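Local coordinates for uncharacterized protein (Bacteroides vulgatus, PDB 4QB7), which is probably a component of the tip of fimbriae, the filamentous cell-surface appendages that mediate cell adhesion and biofilm formation, at residues T92-A97 against Y208-D213; F126-S131 against S223-E228; N132-M137 against T227-S232; T308-S313 against N334-T339. All blocks are in the same frame, centred on the assembly; numbering follows the deposited sequence.

How the contacts relate
Contact 1 opens first, on strand 90-97, and closes on 208-213, at the end of strand 203-209. Contacts 2 and 3 both open inside that loop, on the successive segments 126-131 and 132-137, and close beyond it on 223-228 and 227-232. Each therefore crosses contact 1, and the two share Thr227 and Glu228, with centres about 9 Å apart. Contact 1 links the large mixed sheet to the end of strand 203-209, whose own sheet contact 2 spans; contact 3 fastens the following loop to the sheet built on strand 186-196. Contact 4 comes later in series, joining that last sheet, through strand 301-313, to strand 338-346 of the large mixed sheet.

Contact 1 (T92-A97 against Y208-D213); sequences TFFAYA and YKFDND
Phe210 reaches from the loop after strand 203-209 to the flank of strand 90-97, meeting Phe94, Ala95 and Tyr96 in turn. Its CG stands beside the backbone N, anti to the carbonyl carbon (chi1 -81°), which carries the ring toward the strand. At the root, Phe210 CB lies 4.1 Å from Phe94 CD1. Further out, Phe210 CD2 comes 3.8 Å from that same Phe94 CD1, the two aromatic side chains sliding past each other in opposite directions with their planes at 75°. The far rim then meets backbone: Phe210 CE2 is 3.5 Å from Ala95 O, which lies in the ring plane, at its edge. At the tip, Phe210 CZ touches Tyr96 CB at 4.2 Å. Tyr208 CE2 stands 3.8 Å above one face of the Phe210 ring, over its centre. An alanine in place of Phe210 would probably open a gap beside Phe94 and leave the Tyr208 edge without the face it packs on. A flat, purely apolar side chain suits this buried site. Around it, strands 40-47 and 141-143 pair with strand 90-97 as neighbours in the mixed sheet; Thr142 of 141-143 also touches Phe210, and Pro122, in the loop before strand 123-127, meets Phe94.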
loop_
_atom_site.group_PDB
_atom_site.type_symbol
_atom_site.label_atom_id
_atom_site.label_comp_id
_atom_site.label_asym_id
_atom_site.label_seq_id
_atom_site.Cartn_x
_atom_site.Cartn_y
_atom_site.Cartn_z
ATOM N N THR A 92 -10.653 14.718 -20.466
ATOM C CA THR A 92 -10.499 14.412 -19.055
ATOM C C THR A 92 -9.660 13.144 -18.944
ATOM O O THR A 92 -9.945 12.124 -19.589
ATOM C CB THR A 92 -11.861 14.323 -18.348
ATOM O OG1 THR A 92 -12.318 15.648 -18.156
ATOM C CG2 THR A 92 -11.769 13.678 -16.969
ATOM N N PHE A 93 -8.624 13.224 -18.105
ATOM C CA PHE A 93 -7.686 12.142 -17.891
ATOM C C PHE A 93 -7.803 11.579 -16.490
ATOM O O PHE A 93 -8.212 12.272 -15.554
ATOM C CB PHE A 93 -6.244 12.635 -18.153
ATOM C CG PHE A 93 -6.007 13.155 -19.556
ATOM C CD1 PHE A 93 -6.285 14.479 -19.882
ATOM C CD2 PHE A 93 -5.511 12.319 -20.553
ATOM C CE1 PHE A 93 -6.095 14.950 -21.189
ATOM C CE2 PHE A 93 -5.317 12.791 -21.854
ATOM C CZ PHE A 93 -5.592 14.110 -22.160
ATOM N N PHE A 94 -7.463 10.285 -16.380
ATOM C CA PHE A 94 -7.304 9.470 -15.173
ATOM C C PHE A 94 -6.100 8.580 -15.413
ATOM O O PHE A 94 -5.790 8.270 -16.568
ATOM C CB PHE A 94 -8.564 8.633 -14.851
ATOM C CG PHE A 94 -9.816 9.445 -14.659
ATOM C CD1 PHE A 94 -10.098 10.040 -13.432
ATOM C CD2 PHE A 94 -10.712 9.628 -15.707
ATOM C CE1 PHE A 94 -11.258 10.800 -13.262
ATOM C CE2 PHE A 94 -11.882 10.375 -15.529
ATOM C CZ PHE A 94 -12.133 10.973 -14.317
ATOM N N ALA A 95 -5.429 8.155 -14.354
ATOM C CA ALA A 95 -4.269 7.286 -14.499
ATOM C C ALA A 95 -4.122 6.406 -13.272
ATOM O O ALA A 95 -4.590 6.784 -12.200
ATOM C CB ALA A 95 -3.013 8.116 -14.706
ATOM N N TYR A 96 -3.476 5.243 -13.433
ATOM C CA TYR A 96 -3.165 4.306 -12.344
ATOM C C TYR A 96 -1.775 3.692 -12.607
ATOM O O TYR A 96 -1.254 3.732 -13.728
ATOM C CB TYR A 96 -4.258 3.195 -12.205
ATOM C CG TYR A 96 -4.142 2.125 -13.267
ATOM C CD1 TYR A 96 -4.623 2.342 -14.554
ATOM C CD2 TYR A 96 -3.433 0.946 -13.023
ATOM C CE1 TYR A 96 -4.397 1.423 -15.576
ATOM C CE2 TYR A 96 -3.175 0.034 -14.046
ATOM C CZ TYR A 96 -3.657 0.283 -15.322
ATOM O OH TYR A 96 -3.455 -0.623 -16.330
ATOM N N ALA A 97 -1.200 3.094 -11.580
ATOM C CA ALA A 97 0.083 2.402 -11.687
ATOM C C ALA A 97 0.198 1.379 -10.559
ATOM O O ALA A 97 -0.438 1.560 -9.513
ATOM C CB ALA A 97 1.256 3.372 -11.685
ATOM N N TYR A 208 -12.114 0.226 -6.319
ATOM C CA TYR A 208 -11.655 1.603 -6.150
ATOM C C TYR A 208 -12.365 2.440 -7.202
ATOM O O TYR A 208 -12.310 2.118 -8.394
ATOM C CB TYR A 208 -10.114 1.734 -6.268
ATOM C CG TYR A 208 -9.643 3.174 -6.299
ATOM C CD1 TYR A 208 -9.461 3.900 -5.120
ATOM C CD2 TYR A 208 -9.398 3.824 -7.507
ATOM C CE1 TYR A 208 -9.079 5.244 -5.149
ATOM C CE2 TYR A 208 -9.044 5.174 -7.547
ATOM C CZ TYR A 208 -8.887 5.879 -6.371
ATOM O OH TYR A 208 -8.542 7.202 -6.453
ATOM N N LYS A 209 -13.021 3.517 -6.761
ATOM C CA LYS A 209 -13.790 4.404 -7.613
ATOM C C LYS A 209 -13.040 5.696 -7.857
ATOM O O LYS A 209 -12.704 6.413 -6.909
ATOM C CB LYS A 209 -15.153 4.706 -6.963
ATOM C CG LYS A 209 -16.100 3.530 -6.785
ATOM C CD LYS A 209 -17.486 4.096 -6.530
ATOM C CE LYS A 209 -18.017 4.071 -5.103
ATOM N NZ LYS A 209 -17.050 4.505 -4.062
ATOM N N PHE A 210 -12.796 6.015 -9.142
ATOM C CA PHE A 210 -12.117 7.240 -9.535
ATOM C C PHE A 210 -13.035 8.459 -9.389
ATOM O O PHE A 210 -12.537 9.583 -9.355
ATOM C CB PHE A 210 -11.625 7.126 -10.976
ATOM C CG PHE A 210 -10.331 6.377 -11.138
ATOM C CD1 PHE A 210 -10.313 4.996 -11.193
ATOM C CD2 PHE A 210 -9.129 7.056 -11.276
ATOM C CE1 PHE A 210 -9.117 4.310 -11.400
ATOM C CE2 PHE A 210 -7.935 6.365 -11.464
ATOM C CZ PHE A 210 -7.940 4.997 -11.533
ATOM N N ASP A 211 -14.368 8.253 -9.333
ATOM C CA ASP A 211 -15.291 9.370 -9.189
ATOM C C ASP A 211 -15.073 10.139 -7.868
ATOM O O ASP A 211 -15.091 11.358 -7.885
ATOM C CB ASP A 211 -16.749 8.916 -9.302
ATOM C CG ASP A 211 -17.701 10.069 -9.632
ATOM O OD1 ASP A 211 -17.540 10.702 -10.749
ATOM O OD2 ASP A 211 -18.595 10.361 -8.788
ATOM N N ASN A 212 -14.862 9.453 -6.737
ATOM C CA ASN A 212 -14.698 10.162 -5.467
ATOM C C ASN A 212 -13.454 9.708 -4.668
ATOM O O ASN A 212 -13.335 10.055 -3.474
ATOM C CB ASN A 212 -15.960 10.005 -4.614
ATOM C CG ASN A 212 -16.348 8.582 -4.373
ATOM O OD1 ASN A 212 -15.758 7.645 -4.923
ATOM N ND2 ASN A 212 -17.405 8.400 -3.605
ATOM N N ASP A 213 -12.547 8.950 -5.323
ATOM C CA ASP A 213 -11.302 8.479 -4.731
ATOM C C ASP A 213 -11.571 7.673 -3.411
ATOM O O ASP A 213 -11.027 7.969 -2.346
ATOM C CB ASP A 213 -10.345 9.677 -4.530
ATOM C CG ASP A 213 -9.039 9.418 -3.819
ATOM O OD1 ASP A 213 -8.403 8.390 -4.109
ATOM O OD2 ASP A 213 -8.658 10.246 -2.970
#

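Contact 2 (F126-S131 against S223-E228); sequences FEVKTS and SYFSTE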
loop_
_atom_site.group_PDB
_atom_site.type_symbol
_atom_site.label_atom_id
_atom_site.label_comp_id
_atom_site.label_asym_id
_atom_site.label_seq_id
_atom_site.Cartn_x
_atom_site.Cartn_y
_atom_site.Cartn_z
ATOM N N PHE A 126 -9.340 -4.591 -7.318
ATOM C CA PHE A 126 -7.999 -4.923 -6.889
ATOM C C PHE A 126 -7.973 -6.024 -5.815
ATOM O O PHE A 126 -8.758 -5.995 -4.861
ATOM C CB PHE A 126 -7.341 -3.637 -6.371
ATOM C CG PHE A 126 -5.916 -3.743 -5.870
ATOM C CD1 PHE A 126 -4.853 -3.837 -6.762
ATOM C CD2 PHE A 126 -5.635 -3.669 -4.511
ATOM C CE1 PHE A 126 -3.543 -3.929 -6.299
ATOM C CE2 PHE A 126 -4.322 -3.746 -4.054
ATOM C CZ PHE A 126 -3.284 -3.876 -4.949
ATOM N N GLU A 127 -7.057 -6.997 -5.999
ATOM C CA GLU A 127 -6.789 -8.106 -5.080
ATOM C C GLU A 127 -5.381 -7.964 -4.526
ATOM O O GLU A 127 -4.452 -7.646 -5.268
ATOM C CB GLU A 127 -6.965 -9.475 -5.755
ATOM C CG GLU A 127 -7.158 -10.594 -4.744
ATOM C CD GLU A 127 -6.987 -12.032 -5.200
ATOM O OE1 GLU A 127 -7.082 -12.308 -6.417
ATOM O OE2 GLU A 127 -6.771 -12.894 -4.319
ATOM N N VAL A 128 -5.231 -8.158 -3.224
ATOM C CA VAL A 128 -3.948 -8.080 -2.527
ATOM C C VAL A 128 -3.143 -9.350 -2.831
ATOM O O VAL A 128 -3.647 -10.458 -2.652
ATOM C CB VAL A 128 -4.139 -7.854 -1.004
ATOM C CG1 VAL A 128 -2.805 -7.828 -0.281
ATOM C CG2 VAL A 128 -4.900 -6.563 -0.740
ATOM N N LYS A 129 -1.897 -9.164 -3.315
ATOM C CA LYS A 129 -0.932 -10.214 -3.655
ATOM C C LYS A 129 -0.241 -10.666 -2.354
ATOM O O LYS A 129 0.475 -9.884 -1.741
ATOM C CB LYS A 129 0.077 -9.645 -4.671
ATOM C CG LYS A 129 0.448 -10.541 -5.838
ATOM C CD LYS A 129 0.988 -9.683 -6.988
ATOM C CE LYS A 129 1.618 -10.502 -8.090
ATOM N NZ LYS A 129 1.610 -9.808 -9.414
ATOM N N THR A 130 -0.484 -11.914 -1.912
ATOM C CA THR A 130 0.102 -12.464 -0.662
ATOM C C THR A 130 1.300 -13.404 -0.927
ATOM O O THR A 130 1.971 -13.799 0.017
ATOM C CB THR A 130 -0.960 -13.205 0.153
ATOM O OG1 THR A 130 -1.442 -14.311 -0.616
ATOM C CG2 THR A 130 -2.130 -12.305 0.563
ATOM N N SER A 131 1.577 -13.724 -2.207
ATOM C CA SER A 131 2.642 -14.619 -2.658
ATOM C C SER A 131 4.030 -14.063 -2.353
ATOM O O SER A 131 4.172 -12.865 -2.099
ATOM C CB SER A 131 2.503 -14.893 -4.153
ATOM O OG SER A 131 2.741 -13.739 -4.945
ATOM N N SER A 223 -15.358 -9.479 -0.158
ATOM C CA SER A 223 -14.271 -10.450 -0.058
ATOM C C SER A 223 -13.318 -10.000 1.017
ATOM O O SER A 223 -12.765 -8.914 0.931
ATOM C CB SER A 223 -13.565 -10.608 -1.398
ATOM O OG SER A 223 -12.741 -11.762 -1.423
ATOM N N TYR A 224 -13.143 -10.818 2.054
ATOM C CA TYR A 224 -12.303 -10.466 3.183
ATOM C C TYR A 224 -11.157 -11.392 3.418
ATOM O O TYR A 224 -11.201 -12.549 3.005
ATOM C CB TYR A 224 -13.145 -10.539 4.465
ATOM C CG TYR A 224 -14.293 -9.573 4.554
ATOM C CD1 TYR A 224 -14.082 -8.242 4.895
ATOM C CD2 TYR A 224 -15.604 -10.006 4.400
ATOM C CE1 TYR A 224 -15.141 -7.342 4.985
ATOM C CE2 TYR A 224 -16.675 -9.117 4.495
ATOM C CZ TYR A 224 -16.438 -7.782 4.784
ATOM O OH TYR A 224 -17.480 -6.894 4.898
ATOM N N PHE A 225 -10.161 -10.905 4.180
ATOM C CA PHE A 225 -9.153 -11.702 4.862
ATOM C C PHE A 225 -9.917 -12.173 6.111
ATOM O O PHE A 225 -10.452 -11.314 6.832
ATOM C CB PHE A 225 -7.909 -10.871 5.220
ATOM C CG PHE A 225 -6.918 -10.627 4.120
ATOM C CD1 PHE A 225 -6.139 -11.667 3.619
ATOM C CD2 PHE A 225 -6.673 -9.339 3.661
ATOM C CE1 PHE A 225 -5.188 -11.432 2.622
ATOM C CE2 PHE A 225 -5.717 -9.105 2.670
ATOM C CZ PHE A 225 -4.979 -10.154 2.160
ATOM N N SER A 226 -10.096 -13.491 6.313
ATOM C CA SER A 226 -10.898 -13.968 7.448
ATOM C C SER A 226 -10.151 -14.991 8.282
ATOM O O SER A 226 -10.726 -15.600 9.195
ATOM C CB SER A 226 -12.221 -14.545 6.954
ATOM O OG SER A 226 -12.030 -15.662 6.101
ATOM N N THR A 227 -8.867 -15.180 7.981
ATOM C CA THR A 227 -7.989 -16.124 8.690
ATOM C C THR A 227 -6.703 -15.409 9.043
ATOM O O THR A 227 -6.364 -14.426 8.383
ATOM C CB THR A 227 -7.710 -17.362 7.811
ATOM O OG1 THR A 227 -7.126 -16.942 6.564
ATOM C CG2 THR A 227 -8.959 -18.201 7.556
ATOM N N GLU A 228 -5.963 -15.908 10.058
ATOM C CA GLU A 228 -4.676 -15.323 10.460
ATOM C C GLU A 228 -3.694 -15.359 9.307
ATOM O O GLU A 228 -3.658 -16.333 8.543
ATOM C CB GLU A 228 -4.116 -16.033 11.677
ATOM C CG GLU A 228 -4.863 -15.637 12.934
ATOM C CD GLU A 228 -4.364 -16.248 14.220
ATOM O OE1 GLU A 228 -3.527 -17.177 14.166
ATOM O OE2 GLU A 228 -4.851 -15.813 15.287
#
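Val128 and Thr130 both touch the outer rim of the Phe225 ring. Phe225 CZ lies 4.0 Å from Val128 CB, the side chains crossing at about a right angle. Thr130 and Phe225 point at each other from opposite directions, Thr130 CG2 lying 3.8 Å from Phe225 CE1, in the ring plane; a chi1 of 62° puts OG1 between the backbone N and the carbonyl carbon and turns CG2 to the ring. Branched side chains suit the place, each offering a carbon close to its backbone. A serine at Phe225 would probably leave Val128 and Thr130 facing a gap. In the next shell, Pro197, Leu202 and Asn204 also touch Phe225, while Val128 packs on Met137 and Ile271. The Val128 and Phe225 CA atoms are 9.7 Å apart, with the start of strand 203-209 and the residue before it between them: Val128 bonds through its backbone to Asn204, and Phe225 to Leu202. The ring bridges the chain just past strands 123-127 and 223-224, two of those pairing with 203-209.

Contact 3 (N132-M137 against T227-S232); sequences NNWKDM and TEQDLS. With SO4 (sulfate ion), chain R.
Trp134 carries the contact, hydrogen-bonded at its edge to Asp230 O, packed there against Gln229, and covered on one face by Leu231. Its indole N-H gives a bond of 2.8 Å from NE1 to Asp230 O, fairly straight (156° at the hydrogen), the donor lying above the carbonyl plane. The Leu231 methyl CD2 sits 3.7 Å from the centroid of the five-membered ring, a CH-pi contact almost on the ring normal. At the far edge, Gln229 OE1 lies in the ring plane, 3.4 Å from Trp134 CH2. Gln229 is bent at chi2 (-63°), and its NE2 bonds back to Thr227 O, which helps fix the amide. Tryptophan suits the site by joining a wide apolar face to one donor. On the looser solvent side a water bridges Asn133 ND2 and Asp230 O, so this carbonyl serves two donors, and a sulfate, probably from the crystallisation liquor, accepts from Asn132 N (2.8 Å to its O1). In an Asx turn, Asp230 OD1 accepts from Ser232 N. A type I' beta turn runs from Asn132 to Lys135; its central residues Asn133 and Trp134 both have positive phi, which asparagine adopts readily. This beta turn presents its tryptophan to strand 229-230 and Leu231, next to strand 186-196 of an antiparallel sheet.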
loop_
_atom_site.group_PDB
_atom_site.type_symbol
_atom_site.label_atom_id
_atom_site.label_comp_id
_atom_site.label_asym_id
_atom_site.label_seq_id
_atom_site.Cartn_x
_atom_site.Cartn_y
_atom_site.Cartn_z
ATOM N N ASN A 132 5.053 -14.952 -2.396
ATOM C CA ASN A 132 6.478 -14.704 -2.125
ATOM C C ASN A 132 6.643 -14.004 -0.770
ATOM O O ASN A 132 7.275 -12.963 -0.678
ATOM C CB ASN A 132 7.149 -13.925 -3.283
ATOM C CG ASN A 132 8.625 -13.581 -3.119
ATOM O OD1 ASN A 132 9.392 -14.217 -2.371
ATOM N ND2 ASN A 132 9.038 -12.518 -3.792
ATOM N N ASN A 133 6.048 -14.570 0.280
ATOM C CA ASN A 133 6.128 -14.044 1.648
ATOM C C ASN A 133 5.904 -12.525 1.748
ATOM O O ASN A 133 6.686 -11.831 2.392
ATOM C CB ASN A 133 7.443 -14.446 2.304
ATOM C CG ASN A 133 7.448 -15.928 2.534
ATOM O OD1 ASN A 133 8.270 -16.646 1.962
ATOM N ND2 ASN A 133 6.444 -16.438 3.280
ATOM N N TRP A 134 4.797 -12.027 1.127
ATOM C CA TRP A 134 4.334 -10.627 1.139
ATOM C C TRP A 134 5.286 -9.646 0.434
ATOM O O TRP A 134 5.105 -8.436 0.567
ATOM C CB TRP A 134 4.092 -10.152 2.591
ATOM C CG TRP A 134 3.237 -11.095 3.382
ATOM C CD1 TRP A 134 3.660 -12.136 4.158
ATOM C CD2 TRP A 134 1.807 -11.150 3.375
ATOM N NE1 TRP A 134 2.578 -12.831 4.645
ATOM C CE2 TRP A 134 1.426 -12.246 4.178
ATOM C CE3 TRP A 134 0.809 -10.364 2.786
ATOM C CZ2 TRP A 134 0.086 -12.563 4.419
ATOM C CZ3 TRP A 134 -0.516 -10.677 3.023
ATOM C CH2 TRP A 134 -0.868 -11.766 3.832
ATOM N N LYS A 135 6.267 -10.146 -0.326
ATOM C CA LYS A 135 7.298 -9.310 -0.937
ATOM C C LYS A 135 6.916 -8.893 -2.331
ATOM O O LYS A 135 7.649 -8.124 -2.944
ATOM C CB LYS A 135 8.682 -10.014 -0.903
ATOM C CG LYS A 135 9.064 -10.460 0.527
ATOM C CD LYS A 135 10.544 -10.610 0.804
ATOM C CE LYS A 135 10.839 -11.597 1.914
ATOM N NZ LYS A 135 10.917 -13.001 1.402
ATOM N N ASP A 136 5.740 -9.325 -2.810
ATOM C CA ASP A 136 5.250 -9.000 -4.149
ATOM C C ASP A 136 4.038 -8.053 -4.143
ATOM O O ASP A 136 3.450 -7.844 -5.204
ATOM C CB ASP A 136 4.849 -10.295 -4.874
ATOM C CG ASP A 136 5.974 -11.215 -5.296
ATOM O OD1 ASP A 136 7.160 -10.826 -5.128
ATOM O OD2 ASP A 136 5.668 -12.334 -5.799
HETATM N N MSE A 137 3.641 -7.503 -2.966
HETATM C CA MSE A 137 2.466 -6.627 -2.827
HETATM C C MSE A 137 2.638 -5.406 -3.698
HETATM O O MSE A 137 3.748 -4.883 -3.826
HETATM C CB MSE A 137 2.206 -6.216 -1.356
HETATM C CG MSE A 137 2.092 -7.401 -0.401
HETATM SE SE MSE A 137 1.772 -6.871 1.400
HETATM C CE MSE A 137 -0.035 -7.105 1.476
ATOM N N THR A 227 -8.867 -15.180 7.981
ATOM C CA THR A 227 -7.989 -16.124 8.690
ATOM C C THR A 227 -6.703 -15.409 9.043
ATOM O O THR A 227 -6.364 -14.426 8.383
ATOM C CB THR A 227 -7.710 -17.362 7.811
ATOM O OG1 THR A 227 -7.126 -16.942 6.564
ATOM C CG2 THR A 227 -8.959 -18.201 7.556
ATOM N N GLU A 228 -5.963 -15.908 10.058
ATOM C CA GLU A 228 -4.676 -15.323 10.460
ATOM C C GLU A 228 -3.694 -15.359 9.307
ATOM O O GLU A 228 -3.658 -16.333 8.543
ATOM C CB GLU A 228 -4.116 -16.033 11.677
ATOM C CG GLU A 228 -4.863 -15.637 12.934
ATOM C CD GLU A 228 -4.364 -16.248 14.220
ATOM O OE1 GLU A 228 -3.527 -17.177 14.166
ATOM O OE2 GLU A 228 -4.851 -15.813 15.287
ATOM N N GLN A 229 -2.983 -14.259 9.116
ATOM C CA GLN A 229 -2.034 -14.120 8.010
ATOM C C GLN A 229 -0.659 -14.143 8.574
ATOM O O GLN A 229 -0.331 -13.259 9.363
ATOM C CB GLN A 229 -2.298 -12.815 7.217
ATOM C CG GLN A 229 -3.710 -12.725 6.609
ATOM C CD GLN A 229 -3.994 -13.795 5.574
ATOM O OE1 GLN A 229 -3.192 -14.056 4.661
ATOM N NE2 GLN A 229 -5.141 -14.451 5.706
ATOM N N ASP A 230 0.136 -15.181 8.228
ATOM C CA ASP A 230 1.491 -15.347 8.754
ATOM C C ASP A 230 2.485 -14.440 8.057
ATOM O O ASP A 230 2.696 -14.545 6.840
ATOM C CB ASP A 230 1.967 -16.805 8.675
ATOM C CG ASP A 230 3.096 -17.149 9.649
ATOM O OD1 ASP A 230 3.595 -16.225 10.350
ATOM O OD2 ASP A 230 3.472 -18.342 9.725
ATOM N N LEU A 231 3.123 -13.566 8.866
ATOM C CA LEU A 231 4.122 -12.591 8.436
ATOM C C LEU A 231 5.535 -12.982 8.877
ATOM O O LEU A 231 6.462 -12.214 8.658
ATOM C CB LEU A 231 3.789 -11.198 9.029
ATOM C CG LEU A 231 2.442 -10.567 8.731
ATOM C CD1 LEU A 231 2.295 -9.316 9.518
ATOM C CD2 LEU A 231 2.318 -10.222 7.260
ATOM N N SER A 232 5.710 -14.146 9.513
ATOM C CA SER A 232 7.001 -14.598 10.068
ATOM C C SER A 232 8.142 -14.613 9.061
ATOM O O SER A 232 9.256 -14.205 9.419
ATOM C CB SER A 232 6.879 -15.976 10.706
ATOM O OG SER A 232 5.911 -15.933 11.740
HETATM S S SO4 R . 4.159 -18.353 -2.418
HETATM O O1 SO4 R . 4.741 -17.516 -3.466
HETATM O O2 SO4 R . 3.731 -17.575 -1.227
HETATM O O3 SO4 R . 3.005 -19.054 -2.977
HETATM O O4 SO4 R . 5.185 -19.310 -1.997
HETATM O O HOH W 1 5.342 -15.145 5.828
#

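Contact 4 (T308-S313 against N334-T339); sequences TNKEVS and NAIKIT
Lys310 and Ile338 bury the most surface here, with Val312 next. Ile338 CD1 is the hub: it lies 3.8 Å from Val312 CG2 and 3.9 Å from Lys310 CG, so the lysine's aliphatic stem and the valine share one methyl. With CG1 beside the backbone N (chi1 -56°), Ile338 turns this terminal methyl toward strand 310-313. Its beta-branched shape suits an extended chain, as does that of Val312, which it crosses at about a right angle. Lys310, bent at chi2 and chi4, bonds through NZ to Ile336 O at 2.7 Å, from well above the carbonyl plane. A water accepting weakly from Ile338 N donates to Glu311 O. Asn309 and Lys310 both face Ile289 in a G1 beta bulge, where the chain turns a corner. The chemistry is thus divided: apolar branches join the strands, while a long amphipathic lysine covers their margin and places its probable positive charge on a loop carbonyl, with a bound sulfate, probably from the crystallisation liquor, about 4 Å from the lysine side chain.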
loop_
_atom_site.group_PDB
_atom_site.type_symbol
_atom_site.label_atom_id
_atom_site.label_comp_id
_atom_site.label_asym_id
_atom_site.label_seq_id
_atom_site.Cartn_x
_atom_site.Cartn_y
_atom_site.Cartn_z
ATOM N N THR A 308 4.446 -17.658 22.639
ATOM C CA THR A 308 3.953 -17.694 21.264
ATOM C C THR A 308 2.450 -17.408 21.212
ATOM O O THR A 308 1.758 -17.655 22.184
ATOM C CB THR A 308 4.276 -19.019 20.527
ATOM O OG1 THR A 308 3.454 -20.099 20.993
ATOM C CG2 THR A 308 5.748 -19.354 20.532
ATOM N N ASN A 309 1.953 -16.914 20.057
ATOM C CA ASN A 309 0.549 -16.623 19.763
ATOM C C ASN A 309 -0.031 -15.607 20.763
ATOM O O ASN A 309 -1.218 -15.657 21.078
ATOM C CB ASN A 309 -0.297 -17.929 19.694
ATOM C CG ASN A 309 -1.577 -17.845 18.863
ATOM O OD1 ASN A 309 -1.624 -17.240 17.771
ATOM N ND2 ASN A 309 -2.639 -18.512 19.334
ATOM N N LYS A 310 0.807 -14.660 21.230
ATOM C CA LYS A 310 0.414 -13.585 22.147
ATOM C C LYS A 310 -0.309 -12.483 21.333
ATOM O O LYS A 310 0.227 -11.906 20.390
ATOM C CB LYS A 310 1.643 -13.051 22.920
ATOM C CG LYS A 310 1.480 -11.730 23.662
ATOM C CD LYS A 310 0.430 -11.770 24.771
ATOM C CE LYS A 310 0.743 -10.837 25.911
ATOM N NZ LYS A 310 1.946 -11.290 26.672
ATOM N N GLU A 311 -1.554 -12.245 21.698
ATOM C CA GLU A 311 -2.453 -11.290 21.078
ATOM C C GLU A 311 -2.087 -9.871 21.476
ATOM O O GLU A 311 -1.827 -9.580 22.651
ATOM C CB GLU A 311 -3.876 -11.612 21.513
ATOM C CG GLU A 311 -4.925 -10.980 20.646
ATOM C CD GLU A 311 -6.326 -11.250 21.138
ATOM O OE1 GLU A 311 -6.820 -10.463 21.982
ATOM O OE2 GLU A 311 -6.942 -12.227 20.647
ATOM N N VAL A 312 -2.043 -8.995 20.472
ATOM C CA VAL A 312 -1.742 -7.575 20.598
ATOM C C VAL A 312 -2.793 -6.842 19.766
ATOM O O VAL A 312 -2.800 -7.001 18.551
ATOM C CB VAL A 312 -0.289 -7.258 20.152
ATOM C CG1 VAL A 312 -0.020 -5.767 20.154
ATOM C CG2 VAL A 312 0.725 -7.970 21.008
ATOM N N SER A 313 -3.710 -6.098 20.408
ATOM C CA SER A 313 -4.747 -5.357 19.693
ATOM C C SER A 313 -4.181 -4.091 19.087
ATOM O O SER A 313 -3.442 -3.368 19.760
ATOM C CB SER A 313 -5.906 -4.999 20.618
ATOM O OG SER A 313 -6.787 -6.091 20.839
ATOM N N ASN A 334 7.010 -6.499 33.844
ATOM C CA ASN A 334 6.421 -6.883 35.141
ATOM C C ASN A 334 4.989 -7.412 34.997
ATOM O O ASN A 334 4.335 -7.682 36.005
ATOM C CB ASN A 334 6.452 -5.716 36.148
ATOM C CG ASN A 334 5.681 -4.488 35.748
ATOM O OD1 ASN A 334 4.934 -4.475 34.772
ATOM N ND2 ASN A 334 5.841 -3.415 36.511
ATOM N N ALA A 335 4.500 -7.551 33.757
ATOM C CA ALA A 335 3.134 -7.992 33.476
ATOM C C ALA A 335 3.060 -8.875 32.212
ATOM O O ALA A 335 4.087 -9.334 31.711
ATOM C CB ALA A 335 2.226 -6.768 33.334
ATOM N N ILE A 336 1.815 -9.143 31.749
ATOM C CA ILE A 336 1.391 -9.907 30.555
ATOM C C ILE A 336 1.483 -8.950 29.372
ATOM O O ILE A 336 2.194 -9.207 28.419
ATOM C CB ILE A 336 -0.091 -10.420 30.783
ATOM C CG1 ILE A 336 -0.216 -11.374 31.979
ATOM C CG2 ILE A 336 -0.768 -10.987 29.527
ATOM C CD1 ILE A 336 -0.948 -10.703 33.247
ATOM N N LYS A 337 0.783 -7.821 29.501
ATOM C CA LYS A 337 0.597 -6.672 28.616
ATOM C C LYS A 337 1.737 -6.356 27.636
ATOM O O LYS A 337 2.926 -6.427 27.966
ATOM C CB LYS A 337 0.400 -5.437 29.509
ATOM C CG LYS A 337 -0.560 -4.373 28.981
ATOM C CD LYS A 337 -0.637 -3.201 29.986
ATOM C CE LYS A 337 -1.795 -2.250 29.765
ATOM N NZ LYS A 337 -1.842 -1.190 30.809
ATOM N N ILE A 338 1.323 -5.994 26.414
ATOM C CA ILE A 338 2.104 -5.429 25.303
ATOM C C ILE A 338 1.287 -4.246 24.860
ATOM O O ILE A 338 0.135 -4.446 24.476
ATOM C CB ILE A 338 2.459 -6.358 24.118
ATOM C CG1 ILE A 338 3.196 -7.617 24.547
ATOM C CG2 ILE A 338 3.260 -5.574 23.093
ATOM C CD1 ILE A 338 3.633 -8.544 23.330
ATOM N N THR A 339 1.823 -3.028 24.984
ATOM C CA THR A 339 1.074 -1.826 24.602
ATOM C C THR A 339 1.553 -1.350 23.234
ATOM O O THR A 339 2.692 -1.614 22.872
ATOM C CB THR A 339 1.152 -0.748 25.684
ATOM O OG1 THR A 339 2.497 -0.378 25.883
ATOM C CG2 THR A 339 0.582 -1.210 26.988
HETATM O O HOH W 2 -1.362 -7.580 25.151
#